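Local structure of Nsp15 (5YVD) at residues D185-Q193 / K316-I324; Q306-V315 / F326-V335. The protein is a coronavirus endoribonuclease of the EndoU family that probably cleaves viral RNA at uridylates and assembles as a hexamer. One frame throughout, in Å; residues are numbered along the deposited sequence.

Contact 1 (D185-Q193 / K316-I324); sequences DPTECIYTQ and KVPIDLTMI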
# COMPACT_ATOMS: atom_id res chain seq x y z
N ASP A 185 48.49 -4.78 3.55
CA ASP A 185 49.38 -4.68 2.39
C ASP A 185 48.73 -5.23 1.10
O ASP A 185 48.42 -6.42 1.03
CB ASP A 185 50.70 -5.40 2.65
CG ASP A 185 51.70 -4.51 3.39
OD1 ASP A 185 52.73 -4.12 2.78
OD2 ASP A 185 51.44 -4.17 4.57
N PRO A 186 48.55 -4.36 0.09
CA PRO A 186 47.85 -4.71 -1.17
C PRO A 186 48.44 -5.91 -1.89
O PRO A 186 49.64 -6.04 -1.97
CB PRO A 186 48.10 -3.48 -2.05
CG PRO A 186 49.39 -2.89 -1.54
CD PRO A 186 49.24 -3.06 -0.05
N THR A 187 47.59 -6.78 -2.41
CA THR A 187 48.03 -7.76 -3.39
C THR A 187 47.86 -7.11 -4.76
O THR A 187 46.76 -6.68 -5.09
CB THR A 187 47.16 -9.02 -3.32
OG1 THR A 187 46.86 -9.34 -1.95
CG2 THR A 187 47.85 -10.20 -4.01
N GLU A 188 48.93 -7.03 -5.55
CA GLU A 188 48.80 -6.59 -6.95
C GLU A 188 47.63 -7.35 -7.58
O GLU A 188 47.34 -8.51 -7.24
CB GLU A 188 50.10 -6.82 -7.75
CG GLU A 188 51.20 -5.78 -7.49
CD GLU A 188 52.62 -6.37 -7.40
OE1 GLU A 188 52.79 -7.53 -6.94
OE2 GLU A 188 53.58 -5.66 -7.78
N CYS A 189 46.96 -6.70 -8.52
CA CYS A 189 45.59 -7.02 -8.82
C CYS A 189 45.15 -6.49 -10.20
O CYS A 189 45.59 -5.44 -10.68
CB CYS A 189 44.78 -6.47 -7.64
SG CYS A 189 43.14 -5.81 -7.88
N ILE A 190 44.31 -7.28 -10.84
CA ILE A 190 43.74 -6.95 -12.14
C ILE A 190 42.41 -6.24 -11.82
O ILE A 190 41.87 -6.42 -10.72
CB ILE A 190 43.63 -8.27 -12.99
CG1 ILE A 190 44.84 -8.40 -13.91
CG2 ILE A 190 42.35 -8.40 -13.81
CD1 ILE A 190 45.00 -7.26 -14.89
N TYR A 191 41.89 -5.40 -12.73
CA TYR A 191 40.55 -4.81 -12.50
C TYR A 191 39.53 -5.08 -13.60
O TYR A 191 39.81 -4.88 -14.78
CB TYR A 191 40.66 -3.31 -12.33
CG TYR A 191 41.20 -2.88 -11.00
CD1 TYR A 191 40.40 -2.95 -9.85
CD2 TYR A 191 42.49 -2.39 -10.89
CE1 TYR A 191 40.89 -2.55 -8.62
CE2 TYR A 191 43.00 -1.98 -9.67
CZ TYR A 191 42.20 -2.06 -8.53
OH TYR A 191 42.70 -1.64 -7.31
N THR A 192 38.33 -5.50 -13.21
CA THR A 192 37.18 -5.52 -14.13
C THR A 192 36.91 -4.09 -14.52
O THR A 192 37.41 -3.19 -13.87
CB THR A 192 35.93 -6.12 -13.47
OG1 THR A 192 35.67 -5.46 -12.23
CG2 THR A 192 36.13 -7.61 -13.21
N GLN A 193 36.14 -3.85 -15.56
CA GLN A 193 36.11 -2.50 -16.17
C GLN A 193 34.77 -1.79 -16.13
O GLN A 193 34.64 -0.71 -16.68
CB GLN A 193 36.59 -2.56 -17.62
CG GLN A 193 38.01 -3.01 -17.76
CD GLN A 193 38.98 -1.95 -17.33
OE1 GLN A 193 38.79 -0.77 -17.58
NE2 GLN A 193 40.04 -2.37 -16.67
N LYS A 316 43.09 -19.47 -9.31
CA LYS A 316 42.85 -18.40 -8.36
C LYS A 316 43.46 -17.12 -8.90
O LYS A 316 44.65 -17.08 -9.14
CB LYS A 316 43.49 -18.75 -7.03
CG LYS A 316 42.71 -19.81 -6.27
CD LYS A 316 43.44 -20.27 -5.01
CE LYS A 316 42.87 -21.58 -4.48
NZ LYS A 316 41.80 -21.36 -3.46
N VAL A 317 42.66 -16.07 -9.11
CA VAL A 317 43.20 -14.83 -9.67
C VAL A 317 42.87 -13.62 -8.79
O VAL A 317 41.72 -13.47 -8.39
CB VAL A 317 42.69 -14.53 -11.09
CG1 VAL A 317 43.42 -13.33 -11.68
CG2 VAL A 317 42.84 -15.74 -12.01
N PRO A 318 43.88 -12.77 -8.50
CA PRO A 318 43.62 -11.52 -7.80
C PRO A 318 43.01 -10.48 -8.75
O PRO A 318 43.65 -10.09 -9.72
CB PRO A 318 45.00 -11.10 -7.31
CG PRO A 318 45.94 -11.66 -8.30
CD PRO A 318 45.31 -12.93 -8.81
N ILE A 319 41.78 -10.08 -8.47
CA ILE A 319 40.99 -9.16 -9.28
C ILE A 319 40.11 -8.30 -8.39
O ILE A 319 39.53 -8.79 -7.42
CB ILE A 319 40.02 -9.92 -10.20
CG1 ILE A 319 40.77 -10.84 -11.15
CG2 ILE A 319 39.17 -8.94 -10.99
CD1 ILE A 319 39.88 -11.79 -11.93
N ASP A 320 39.96 -7.02 -8.73
CA ASP A 320 39.01 -6.18 -8.02
C ASP A 320 39.20 -6.28 -6.48
O ASP A 320 38.23 -6.31 -5.71
CB ASP A 320 37.55 -6.54 -8.42
CG ASP A 320 37.15 -6.03 -9.82
OD1 ASP A 320 37.97 -5.40 -10.51
OD2 ASP A 320 36.00 -6.23 -10.25
N LEU A 321 40.47 -6.36 -6.07
CA LEU A 321 40.85 -6.33 -4.67
C LEU A 321 40.47 -7.58 -3.83
O LEU A 321 40.73 -7.59 -2.64
CB LEU A 321 40.37 -5.04 -4.00
CG LEU A 321 40.75 -3.73 -4.73
CD1 LEU A 321 40.13 -2.50 -4.09
CD2 LEU A 321 42.26 -3.53 -4.81
N THR A 322 39.89 -8.61 -4.46
CA THR A 322 39.63 -9.94 -3.84
C THR A 322 40.36 -11.04 -4.62
O THR A 322 41.11 -10.75 -5.57
CB THR A 322 38.14 -10.34 -3.92
OG1 THR A 322 37.35 -9.22 -4.30
CG2 THR A 322 37.64 -10.92 -2.59
N MET A 323 40.14 -12.29 -4.22
CA MET A 323 40.57 -13.43 -5.02
C MET A 323 39.38 -13.89 -5.80
O MET A 323 38.31 -14.04 -5.22
CB MET A 323 41.09 -14.58 -4.14
CG MET A 323 42.01 -15.55 -4.88
SD MET A 323 43.61 -14.82 -5.34
CE MET A 323 44.65 -15.33 -3.97
N ILE A 324 39.55 -14.12 -7.11
CA ILE A 324 38.47 -14.69 -7.96
C ILE A 324 38.86 -16.04 -8.56
O ILE A 324 39.95 -16.19 -9.12
CB ILE A 324 38.06 -13.75 -9.12
CG1 ILE A 324 37.63 -12.37 -8.58
CG2 ILE A 324 36.94 -14.37 -9.97
CD1 ILE A 324 36.31 -12.38 -7.83
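Thr192 N donates to Asp320 OD1 over 2.7 Å, on the syn side and 29° out of the carboxylate plane. The other oxygen, OD2, is hydrogen-bonded to Thr271 OG1. Lys70 bonds Thr192 OG1 and makes a weak, long ion pair with OD2, a nearby positive charge that would be consistent with an ionised Asp320. The CG of Asp320 sits beside its own backbone N (chi1 -75°), which turns the carboxylate toward the backbone of Thr192. Asp320 OD1 also lies at the edge of the Tyr191 ring, 3.5 Å from Tyr191 CD1, with ring and carboxylate planes 34° apart.

Asp320 and Leu321 are the central residues of a type I' turn. This turn closes the beta hairpin of strands 312-319 and 322-331 in the EndoU domain. The 185-193 segment runs past it and forms a single bridge, Ile190 with Ile319. Ile190 N donates to Pro318 O at 3.1 Å, and Asp320 N donates to Ile190 O at 2.8 Å.

Cys189 SG accepts a hydrogen bond from Leu321 N at 3.3 Å. The same sulfur lies over one face of the Tyr191 ring, offset toward the rim. Leu321 CD2 reaches both groups, 3.9 Å from Cys189 SG and 4.0 Å from Tyr191 CZ. Tyr191 OH, next to the same methyl, is hydrogen-bonded to Val149 O. On the Ile319 side, Ile190 CG2 packs against Ile319 CG1.

Contact 2 (Q306-V315 / F326-V335); sequences QDLGVVSKVV and FMLWCKDGQV
Four backbone hydrogen bonds join Val311, Lys313 and Val315 to Cys330, Leu328 and Phe326. Val315 and Phe326 form a hydrogen-bonded antiparallel pair: Val315 N donates to Phe326 O at 2.8 Å, and Phe326 N to Val315 O at 2.9 Å. Leu328 N donates to Lys313 O, and Cys330 N to Val311 O. CA-H...O contacts supplement these bonds, as where Trp329 CA lies 3.2 Å from Val311 O.

Side-chain packing differs on the two faces. On one, Val314 CG2 meets Met327 SD at 3.6 Å. The Met327 chain is bent at both chi2 and chi3 and folds back, bringing its CE carbon against the polar Ser312 OG. On the other, Val315 CG2 packs on Leu328 CB. Leu328 CD2 reaches Gln306 CG at 3.5 Å. These two side chains, Leu328 and Gln306, run past each other in opposite directions. Farther along, Leu308 CD2 touches Val335 CG2 at 3.8 Å and lies near Cys330 SG, while Leu308 CD1 rests against the carbonyl oxygen of Gly333.

Among the aromatic contacts, Ser312 CB makes a CH-pi contact over the six-membered ring of Trp329, 4.3 Å from its centroid. The Phe326 ring presents its edge to Val315 O and stacks with Phe338.

Strand 334-340 flanks 322-331 across from 312-319, after a type I' turn from Lys331 to Gln334. The arrangement is an antiparallel three-stranded beta meander in the EndoU domain.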
# COMPACT_ATOMS: atom_id res chain seq x y z
N GLN A 306 48.61 -20.79 -18.08
CA GLN A 306 48.07 -21.98 -17.46
C GLN A 306 48.52 -23.27 -18.14
O GLN A 306 48.77 -23.30 -19.34
CB GLN A 306 46.54 -21.91 -17.44
CG GLN A 306 45.94 -22.11 -16.05
CD GLN A 306 46.21 -20.93 -15.14
OE1 GLN A 306 46.16 -19.78 -15.58
NE2 GLN A 306 46.49 -21.21 -13.87
N ASP A 307 48.58 -24.33 -17.34
CA ASP A 307 48.95 -25.65 -17.83
C ASP A 307 47.79 -26.39 -18.53
O ASP A 307 46.78 -26.80 -17.91
CB ASP A 307 49.53 -26.50 -16.68
CG ASP A 307 50.33 -27.68 -17.20
OD1 ASP A 307 51.55 -27.52 -17.36
OD2 ASP A 307 49.72 -28.73 -17.48
N LEU A 308 47.95 -26.56 -19.84
CA LEU A 308 46.94 -27.19 -20.67
C LEU A 308 46.99 -28.71 -20.49
O LEU A 308 46.17 -29.44 -21.06
CB LEU A 308 47.15 -26.78 -22.14
CG LEU A 308 47.17 -25.27 -22.43
CD1 LEU A 308 47.42 -24.99 -23.91
CD2 LEU A 308 45.88 -24.60 -21.96
N GLY A 309 47.97 -29.16 -19.70
CA GLY A 309 48.10 -30.56 -19.33
C GLY A 309 46.97 -31.04 -18.44
O GLY A 309 46.36 -32.06 -18.72
N VAL A 310 46.67 -30.30 -17.37
CA VAL A 310 45.72 -30.81 -16.38
C VAL A 310 44.26 -30.78 -16.86
O VAL A 310 43.81 -29.81 -17.44
CB VAL A 310 45.87 -30.11 -15.01
CG1 VAL A 310 45.41 -28.66 -15.07
CG2 VAL A 310 45.13 -30.89 -13.93
N VAL A 311 43.54 -31.87 -16.62
CA VAL A 311 42.15 -32.01 -17.05
C VAL A 311 41.21 -31.03 -16.35
O VAL A 311 40.26 -30.52 -16.95
CB VAL A 311 41.64 -33.46 -16.81
CG1 VAL A 311 40.12 -33.56 -16.93
CG2 VAL A 311 42.34 -34.43 -17.77
N SER A 312 41.47 -30.80 -15.06
CA SER A 312 40.63 -29.93 -14.23
C SER A 312 41.41 -29.22 -13.12
O SER A 312 42.32 -29.80 -12.52
CB SER A 312 39.54 -30.74 -13.53
OG SER A 312 38.88 -29.97 -12.55
N LYS A 313 41.03 -27.97 -12.86
CA LYS A 313 41.81 -27.08 -12.01
C LYS A 313 40.99 -25.84 -11.63
O LYS A 313 40.45 -25.16 -12.50
CB LYS A 313 43.04 -26.67 -12.81
CG LYS A 313 43.75 -25.41 -12.34
CD LYS A 313 44.98 -25.67 -11.50
CE LYS A 313 45.46 -24.35 -10.90
NZ LYS A 313 46.67 -24.52 -10.06
N VAL A 314 40.89 -25.58 -10.32
CA VAL A 314 40.46 -24.29 -9.79
C VAL A 314 41.64 -23.31 -9.87
O VAL A 314 42.65 -23.51 -9.20
CB VAL A 314 40.02 -24.37 -8.30
CG1 VAL A 314 39.56 -23.00 -7.81
CG2 VAL A 314 38.93 -25.41 -8.08
N VAL A 315 41.50 -22.26 -10.68
CA VAL A 315 42.52 -21.23 -10.86
C VAL A 315 42.13 -20.02 -10.05
O VAL A 315 40.99 -19.55 -10.14
CB VAL A 315 42.59 -20.75 -12.33
CG1 VAL A 315 43.60 -19.60 -12.50
CG2 VAL A 315 42.90 -21.92 -13.25
N PHE A 326 38.18 -19.47 -10.97
CA PHE A 326 37.61 -19.98 -12.19
C PHE A 326 37.85 -21.46 -12.21
O PHE A 326 38.85 -21.92 -11.65
CB PHE A 326 38.34 -19.44 -13.40
CG PHE A 326 38.33 -17.95 -13.51
CD1 PHE A 326 39.12 -17.17 -12.69
CD2 PHE A 326 37.55 -17.33 -14.48
CE1 PHE A 326 39.12 -15.79 -12.82
CE2 PHE A 326 37.54 -15.95 -14.61
CZ PHE A 326 38.32 -15.18 -13.78
N MET A 327 36.98 -22.18 -12.90
CA MET A 327 37.32 -23.54 -13.30
C MET A 327 37.97 -23.48 -14.68
O MET A 327 37.58 -22.66 -15.52
CB MET A 327 36.07 -24.39 -13.32
CG MET A 327 35.46 -24.60 -11.94
SD MET A 327 36.59 -25.42 -10.81
CE MET A 327 36.97 -26.94 -11.69
N LEU A 328 38.99 -24.32 -14.88
CA LEU A 328 39.60 -24.54 -16.18
C LEU A 328 39.62 -26.03 -16.50
O LEU A 328 40.32 -26.80 -15.85
CB LEU A 328 41.02 -24.00 -16.25
CG LEU A 328 41.74 -24.22 -17.61
CD1 LEU A 328 41.02 -23.54 -18.78
CD2 LEU A 328 43.21 -23.78 -17.57
N TRP A 329 38.85 -26.42 -17.52
CA TRP A 329 38.82 -27.80 -17.98
C TRP A 329 39.62 -27.94 -19.26
O TRP A 329 39.45 -27.14 -20.18
CB TRP A 329 37.37 -28.21 -18.23
CG TRP A 329 36.56 -28.24 -16.96
CD1 TRP A 329 36.03 -27.16 -16.28
CD2 TRP A 329 36.19 -29.40 -16.21
NE1 TRP A 329 35.36 -27.60 -15.16
CE2 TRP A 329 35.44 -28.97 -15.09
CE3 TRP A 329 36.43 -30.77 -16.37
CZ2 TRP A 329 34.92 -29.86 -14.15
CZ3 TRP A 329 35.91 -31.66 -15.44
CH2 TRP A 329 35.16 -31.20 -14.34
N CYS A 330 40.49 -28.96 -19.33
CA CYS A 330 41.32 -29.20 -20.53
C CYS A 330 41.24 -30.63 -21.04
O CYS A 330 40.88 -31.53 -20.30
CB CYS A 330 42.77 -28.86 -20.25
SG CYS A 330 43.07 -27.10 -20.06
N LYS A 331 41.58 -30.81 -22.31
CA LYS A 331 41.61 -32.13 -22.94
C LYS A 331 42.53 -32.11 -24.14
O LYS A 331 42.42 -31.24 -25.00
CB LYS A 331 40.20 -32.59 -23.34
CG LYS A 331 40.16 -33.36 -24.66
CD LYS A 331 38.98 -34.32 -24.77
CE LYS A 331 38.95 -34.97 -26.15
NZ LYS A 331 37.67 -35.67 -26.42
N ASP A 332 43.43 -33.10 -24.20
CA ASP A 332 44.44 -33.21 -25.26
C ASP A 332 45.12 -31.88 -25.49
O ASP A 332 45.15 -31.40 -26.61
CB ASP A 332 43.86 -33.73 -26.59
CG ASP A 332 43.22 -35.12 -26.46
OD1 ASP A 332 43.94 -36.10 -26.19
OD2 ASP A 332 41.98 -35.22 -26.64
N GLY A 333 45.62 -31.27 -24.42
CA GLY A 333 46.51 -30.11 -24.54
C GLY A 333 45.85 -28.82 -25.02
O GLY A 333 46.55 -27.88 -25.45
N GLN A 334 44.52 -28.78 -24.95
CA GLN A 334 43.70 -27.62 -25.30
C GLN A 334 42.69 -27.33 -24.19
O GLN A 334 42.43 -28.16 -23.32
CB GLN A 334 42.95 -27.86 -26.61
CG GLN A 334 43.84 -28.06 -27.83
CD GLN A 334 43.04 -28.35 -29.10
OE1 GLN A 334 42.14 -29.21 -29.11
NE2 GLN A 334 43.36 -27.65 -30.17
N VAL A 335 42.12 -26.14 -24.23
CA VAL A 335 41.10 -25.74 -23.30
C VAL A 335 39.77 -26.28 -23.81
O VAL A 335 39.47 -26.17 -24.99
CB VAL A 335 41.03 -24.19 -23.23
CG1 VAL A 335 39.82 -23.69 -22.43
CG2 VAL A 335 42.32 -23.63 -22.66

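How the contacts relate
Both contacts use the hairpin of strands 312-319 and 322-331, at different places. Contact 1 lies at its closing turn, its centre about 14 Å from the centre of the chain. Contact 2 lies toward the open end, its centre about 29 Å from it. The two centres are about 21 Å apart, and the contacts meet where Val317 CG2 and Ile319 CD1 pack on the Phe326 ring. Both are partly buried, but contact 2 has more exposed residues, such as Lys313 and Gly333. Contact 1 joins sequence-distant parts through one bridge and a carboxylate with partners elsewhere in the chain. Contact 2 joins neighbouring strands by regular backbone pairing and mainly apolar side chains, burying 750 against 453 Å².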